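Local coordinates for DUF3120 domain-containing protein (Bordetella pertussis, PDB 6RGN) that is the N-terminal domain of a type III secretion effector, a lipid-binding module that probably targets the protein to host membranes rich in PIP2, at residues A[65-78]-A[108-120]. Numbering follows the deposited sequence.
Sequences SVASPRLHHSSEAL and HWEASQPREFAKR. With SO4 (sulfate ion), chain D; SO4 (sulfate ion), chain B; SO4 (sulfate ion), chain E.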
# COMPACT_ATOMS: atom_id res chain seq x y z
N SER A 65 0.71 0.66 10.15
CA SER A 65 -0.75 0.50 10.38
C SER A 65 -1.14 -0.98 10.20
O SER A 65 -2.14 -1.39 10.80
CB SER A 65 -1.58 1.38 9.46
OG SER A 65 -1.58 0.91 8.14
N VAL A 66 -0.37 -1.73 9.39
CA VAL A 66 -0.60 -3.18 9.17
C VAL A 66 0.32 -4.05 10.05
O VAL A 66 0.31 -5.31 9.82
CB VAL A 66 -0.50 -3.51 7.67
CG1 VAL A 66 -1.55 -2.74 6.91
CG2 VAL A 66 0.85 -3.25 7.00
N ALA A 67 1.07 -3.49 10.99
CA ALA A 67 1.82 -4.25 12.03
C ALA A 67 0.88 -4.87 13.05
O ALA A 67 -0.21 -4.29 13.29
CB ALA A 67 2.85 -3.40 12.74
N SER A 68 1.25 -6.04 13.59
CA SER A 68 0.56 -6.70 14.73
C SER A 68 1.44 -6.61 15.96
O SER A 68 2.43 -7.34 16.04
CB SER A 68 0.19 -8.15 14.41
OG SER A 68 -0.40 -8.80 15.52
N PRO A 69 1.14 -5.76 16.97
CA PRO A 69 1.93 -5.75 18.19
C PRO A 69 1.79 -7.06 18.99
O PRO A 69 2.72 -7.43 19.68
CB PRO A 69 1.43 -4.54 19.00
CG PRO A 69 0.13 -4.11 18.34
CD PRO A 69 0.08 -4.74 16.97
N ARG A 70 0.66 -7.76 18.87
CA ARG A 70 0.46 -9.07 19.54
C ARG A 70 1.28 -10.15 18.78
O ARG A 70 1.35 -11.30 19.27
CB ARG A 70 -1.06 -9.30 19.69
CG ARG A 70 -1.64 -8.51 20.86
CD ARG A 70 -3.11 -8.76 21.12
NE ARG A 70 -3.87 -8.62 19.86
CZ ARG A 70 -4.91 -9.37 19.49
NH1 ARG A 70 -5.39 -10.28 20.30
NH2 ARG A 70 -5.52 -9.15 18.32
N LEU A 71 1.91 -9.76 17.67
CA LEU A 71 2.95 -10.50 16.88
C LEU A 71 2.30 -11.63 16.07
O LEU A 71 2.98 -12.55 15.65
CB LEU A 71 4.04 -11.03 17.82
CG LEU A 71 4.83 -9.95 18.57
CD1 LEU A 71 5.61 -10.55 19.71
CD2 LEU A 71 5.73 -9.17 17.62
N HIS A 72 1.00 -11.54 15.82
CA HIS A 72 0.34 -12.40 14.79
C HIS A 72 1.13 -12.29 13.47
O HIS A 72 1.45 -11.15 13.04
CB HIS A 72 -1.12 -11.99 14.66
CG HIS A 72 -1.90 -12.08 15.93
ND1 HIS A 72 -3.27 -11.88 15.95
CD2 HIS A 72 -1.54 -12.39 17.19
CE1 HIS A 72 -3.71 -12.00 17.19
NE2 HIS A 72 -2.67 -12.34 17.97
N HIS A 73 1.45 -13.42 12.83
CA HIS A 73 2.19 -13.49 11.54
C HIS A 73 1.34 -12.81 10.44
O HIS A 73 0.08 -12.94 10.49
CB HIS A 73 2.63 -14.96 11.33
CG HIS A 73 2.30 -15.56 10.01
ND1 HIS A 73 3.28 -16.09 9.17
CD2 HIS A 73 1.11 -15.77 9.38
CE1 HIS A 73 2.71 -16.59 8.08
NE2 HIS A 73 1.37 -16.38 8.18
N SER A 74 1.95 -12.05 9.52
CA SER A 74 1.24 -11.47 8.36
C SER A 74 1.04 -12.54 7.28
O SER A 74 1.93 -13.35 7.09
CB SER A 74 2.00 -10.29 7.83
OG SER A 74 2.10 -9.33 8.86
N SER A 75 -0.10 -12.56 6.61
CA SER A 75 -0.37 -13.46 5.47
C SER A 75 0.61 -13.11 4.35
O SER A 75 1.12 -11.97 4.34
CB SER A 75 -1.76 -13.33 4.94
OG SER A 75 -1.95 -12.02 4.40
N GLU A 76 0.83 -14.05 3.44
CA GLU A 76 1.68 -13.86 2.23
C GLU A 76 1.08 -12.69 1.47
O GLU A 76 1.84 -11.87 0.99
CB GLU A 76 1.77 -15.13 1.37
CG GLU A 76 2.61 -14.97 0.11
CD GLU A 76 2.91 -16.26 -0.67
OE1 GLU A 76 3.80 -16.24 -1.58
OE2 GLU A 76 2.27 -17.31 -0.36
N ALA A 77 -0.24 -12.58 1.41
CA ALA A 77 -0.93 -11.50 0.66
C ALA A 77 -0.54 -10.14 1.27
O ALA A 77 -0.25 -9.22 0.49
CB ALA A 77 -2.40 -11.69 0.69
N LEU A 78 -0.48 -10.06 2.59
CA LEU A 78 -0.17 -8.78 3.29
C LEU A 78 1.33 -8.52 3.08
O LEU A 78 1.68 -7.36 2.87
CB LEU A 78 -0.50 -8.87 4.77
CG LEU A 78 -0.25 -7.58 5.55
CD1 LEU A 78 -0.75 -6.37 4.80
CD2 LEU A 78 -0.84 -7.60 6.96
N HIS A 108 -6.04 -8.34 -4.00
CA HIS A 108 -5.77 -9.76 -3.64
C HIS A 108 -5.87 -9.94 -2.12
O HIS A 108 -6.39 -10.99 -1.69
CB HIS A 108 -4.43 -10.22 -4.17
CG HIS A 108 -4.11 -11.61 -3.70
ND1 HIS A 108 -4.83 -12.72 -4.12
CD2 HIS A 108 -3.12 -12.09 -2.89
CE1 HIS A 108 -4.37 -13.81 -3.53
NE2 HIS A 108 -3.32 -13.47 -2.80
N TRP A 109 -5.30 -9.02 -1.35
CA TRP A 109 -5.33 -9.10 0.14
C TRP A 109 -6.79 -9.04 0.63
O TRP A 109 -7.17 -9.86 1.50
CB TRP A 109 -4.44 -8.01 0.73
CG TRP A 109 -4.36 -8.02 2.23
CD1 TRP A 109 -4.44 -9.10 3.05
CD2 TRP A 109 -4.36 -6.87 3.07
NE1 TRP A 109 -4.41 -8.72 4.36
CE2 TRP A 109 -4.40 -7.34 4.40
CE3 TRP A 109 -4.28 -5.49 2.83
CZ2 TRP A 109 -4.34 -6.47 5.48
CZ3 TRP A 109 -4.23 -4.64 3.90
CH2 TRP A 109 -4.25 -5.12 5.21
N GLU A 110 -7.56 -8.06 0.12
CA GLU A 110 -8.98 -7.89 0.50
C GLU A 110 -9.78 -9.12 0.12
O GLU A 110 -10.62 -9.49 0.93
CB GLU A 110 -9.56 -6.63 -0.10
CG GLU A 110 -10.97 -6.26 0.41
CD GLU A 110 -11.41 -4.92 -0.19
OE1 GLU A 110 -10.65 -4.37 -1.05
OE2 GLU A 110 -12.48 -4.40 0.23
N ALA A 111 -9.56 -9.71 -1.05
CA ALA A 111 -10.29 -10.91 -1.49
C ALA A 111 -9.91 -12.11 -0.62
O ALA A 111 -10.80 -12.93 -0.40
CB ALA A 111 -9.99 -11.20 -2.93
N SER A 112 -8.62 -12.32 -0.28
CA SER A 112 -8.14 -13.68 0.12
C SER A 112 -7.98 -13.81 1.65
O SER A 112 -7.82 -14.95 2.17
CB SER A 112 -6.82 -14.02 -0.58
OG SER A 112 -5.85 -13.04 -0.18
N GLN A 113 -7.95 -12.68 2.36
CA GLN A 113 -7.69 -12.65 3.82
C GLN A 113 -8.71 -11.73 4.47
O GLN A 113 -8.38 -10.66 5.01
CB GLN A 113 -6.25 -12.19 4.09
CG GLN A 113 -5.16 -13.09 3.48
CD GLN A 113 -5.04 -14.50 4.01
OE1 GLN A 113 -4.53 -15.37 3.32
NE2 GLN A 113 -5.55 -14.78 5.20
N PRO A 114 -10.02 -12.05 4.41
CA PRO A 114 -11.01 -11.08 4.89
C PRO A 114 -10.79 -10.66 6.34
O PRO A 114 -10.92 -9.49 6.60
CB PRO A 114 -12.38 -11.75 4.70
CG PRO A 114 -12.11 -12.90 3.76
CD PRO A 114 -10.64 -13.29 3.92
N ARG A 115 -10.51 -11.59 7.26
CA ARG A 115 -10.45 -11.23 8.71
C ARG A 115 -9.21 -10.34 8.95
O ARG A 115 -9.35 -9.32 9.64
CB ARG A 115 -10.39 -12.48 9.57
CG ARG A 115 -11.62 -13.37 9.48
CD ARG A 115 -11.46 -14.54 10.44
NE ARG A 115 -10.40 -15.42 10.05
CZ ARG A 115 -10.02 -16.48 10.74
NH1 ARG A 115 -10.66 -16.85 11.84
NH2 ARG A 115 -9.02 -17.20 10.28
N GLU A 116 -8.09 -10.65 8.32
CA GLU A 116 -6.84 -9.83 8.48
C GLU A 116 -7.05 -8.45 7.88
O GLU A 116 -6.60 -7.45 8.51
CB GLU A 116 -5.67 -10.50 7.77
CG GLU A 116 -4.28 -9.95 8.08
CD GLU A 116 -3.21 -10.65 7.22
OE1 GLU A 116 -3.37 -10.63 5.98
OE2 GLU A 116 -2.20 -11.14 7.76
N PHE A 117 -7.69 -8.40 6.71
CA PHE A 117 -8.01 -7.13 6.01
C PHE A 117 -8.87 -6.21 6.90
O PHE A 117 -8.61 -4.99 7.09
CB PHE A 117 -8.61 -7.46 4.66
CG PHE A 117 -8.84 -6.16 3.92
CD1 PHE A 117 -10.00 -5.41 4.15
CD2 PHE A 117 -7.83 -5.63 3.14
CE1 PHE A 117 -10.18 -4.21 3.49
CE2 PHE A 117 -8.04 -4.43 2.45
CZ PHE A 117 -9.16 -3.69 2.70
N ALA A 118 -9.96 -6.78 7.46
CA ALA A 118 -10.93 -6.04 8.28
C ALA A 118 -10.18 -5.56 9.53
O ALA A 118 -10.45 -4.46 10.05
CB ALA A 118 -12.11 -6.89 8.65
N LYS A 119 -9.25 -6.39 10.01
CA LYS A 119 -8.56 -6.03 11.26
C LYS A 119 -7.45 -5.02 11.02
O LYS A 119 -7.39 -4.06 11.81
CB LYS A 119 -8.02 -7.32 11.86
CG LYS A 119 -7.29 -7.17 13.16
CD LYS A 119 -7.03 -8.56 13.73
CE LYS A 119 -5.92 -8.62 14.73
NZ LYS A 119 -4.67 -8.27 14.04
N ARG A 120 -6.64 -5.20 9.97
CA ARG A 120 -5.38 -4.44 9.78
C ARG A 120 -5.52 -3.37 8.70
O ARG A 120 -4.59 -2.55 8.51
CB ARG A 120 -4.30 -5.45 9.40
CG ARG A 120 -4.03 -6.46 10.49
CD ARG A 120 -2.64 -6.90 10.22
NE ARG A 120 -2.38 -8.22 10.78
CZ ARG A 120 -1.17 -8.76 10.90
NH1 ARG A 120 -0.08 -8.09 10.50
NH2 ARG A 120 -1.09 -10.00 11.36
S SO4 D . -8.82 -14.71 6.89
O1 SO4 D . -8.36 -15.59 7.94
O2 SO4 D . -7.95 -13.53 6.97
O3 SO4 D . -8.65 -15.36 5.63
O4 SO4 D . -10.16 -14.40 7.07
S SO4 B . -2.98 -6.72 16.74
O1 SO4 B . -1.96 -6.77 17.77
O2 SO4 B . -2.97 -5.40 16.13
O3 SO4 B . -2.70 -7.71 15.72
O4 SO4 B . -4.29 -7.00 17.34
S SO4 E . -4.48 -11.04 12.09
O1 SO4 E . -3.22 -11.71 11.80
O2 SO4 E . -4.40 -9.69 11.75
O3 SO4 E . -5.50 -11.67 11.33
O4 SO4 E . -4.75 -11.17 13.50
O HOH W 1 -4.07 -0.11 7.38
O HOH W 2 2.77 -8.39 11.59
O HOH W 3 -2.20 -14.96 1.66
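E116 OE1 is gripped from two sides: S75 OG donates to its syn lone pair at 2.5 Å, while W109 NE1 reaches the anti side of the same oxygen at 2.7 Å, tilted out of the carboxylate plane. The other oxygen, E116 OE2, takes the backbone N of S75 at 2.8 Å, again on its syn side, so three donors fix the carboxylate's rotation. S75 has OG between its backbone N and carbonyl carbon (chi1 64°), a position from which the hydroxyl also accepts from L78 N and caps helix 76-90.

R120 runs extended into the loop before that helix. Its NH1 gives a bond to V66 O at 2.9 Å, close to the guanidinium plane, and a weak one to S74 OG; NH2 meets H72 O from above the carbonyl plane. S68 CB covers one guanidinium face and E116 OE2 lies over the opposite one, a long, purely electrostatic pairing. At the guanidinium edge NE and NH2 hold a sulfate, which H72 ND1 and K119 NZ also bind; K119 NZ reaches a second sulfate, shared with S68 and R70. These ions probably come from the crystallisation liquor, but such a basic cluster is consistent with binding phosphoinositide headgroups.

L78 CD1 sits over the six-membered ring of W109, 3.6 Å from its centroid and 11° off the normal; F117 packs on the other face. The contact thus joins the loop after helix 61-65 and the first turn of helix 76-90 to the end of helix 96-112 and to helix 114-120, with W109 also touching V81 and, on helix 124-140, V124.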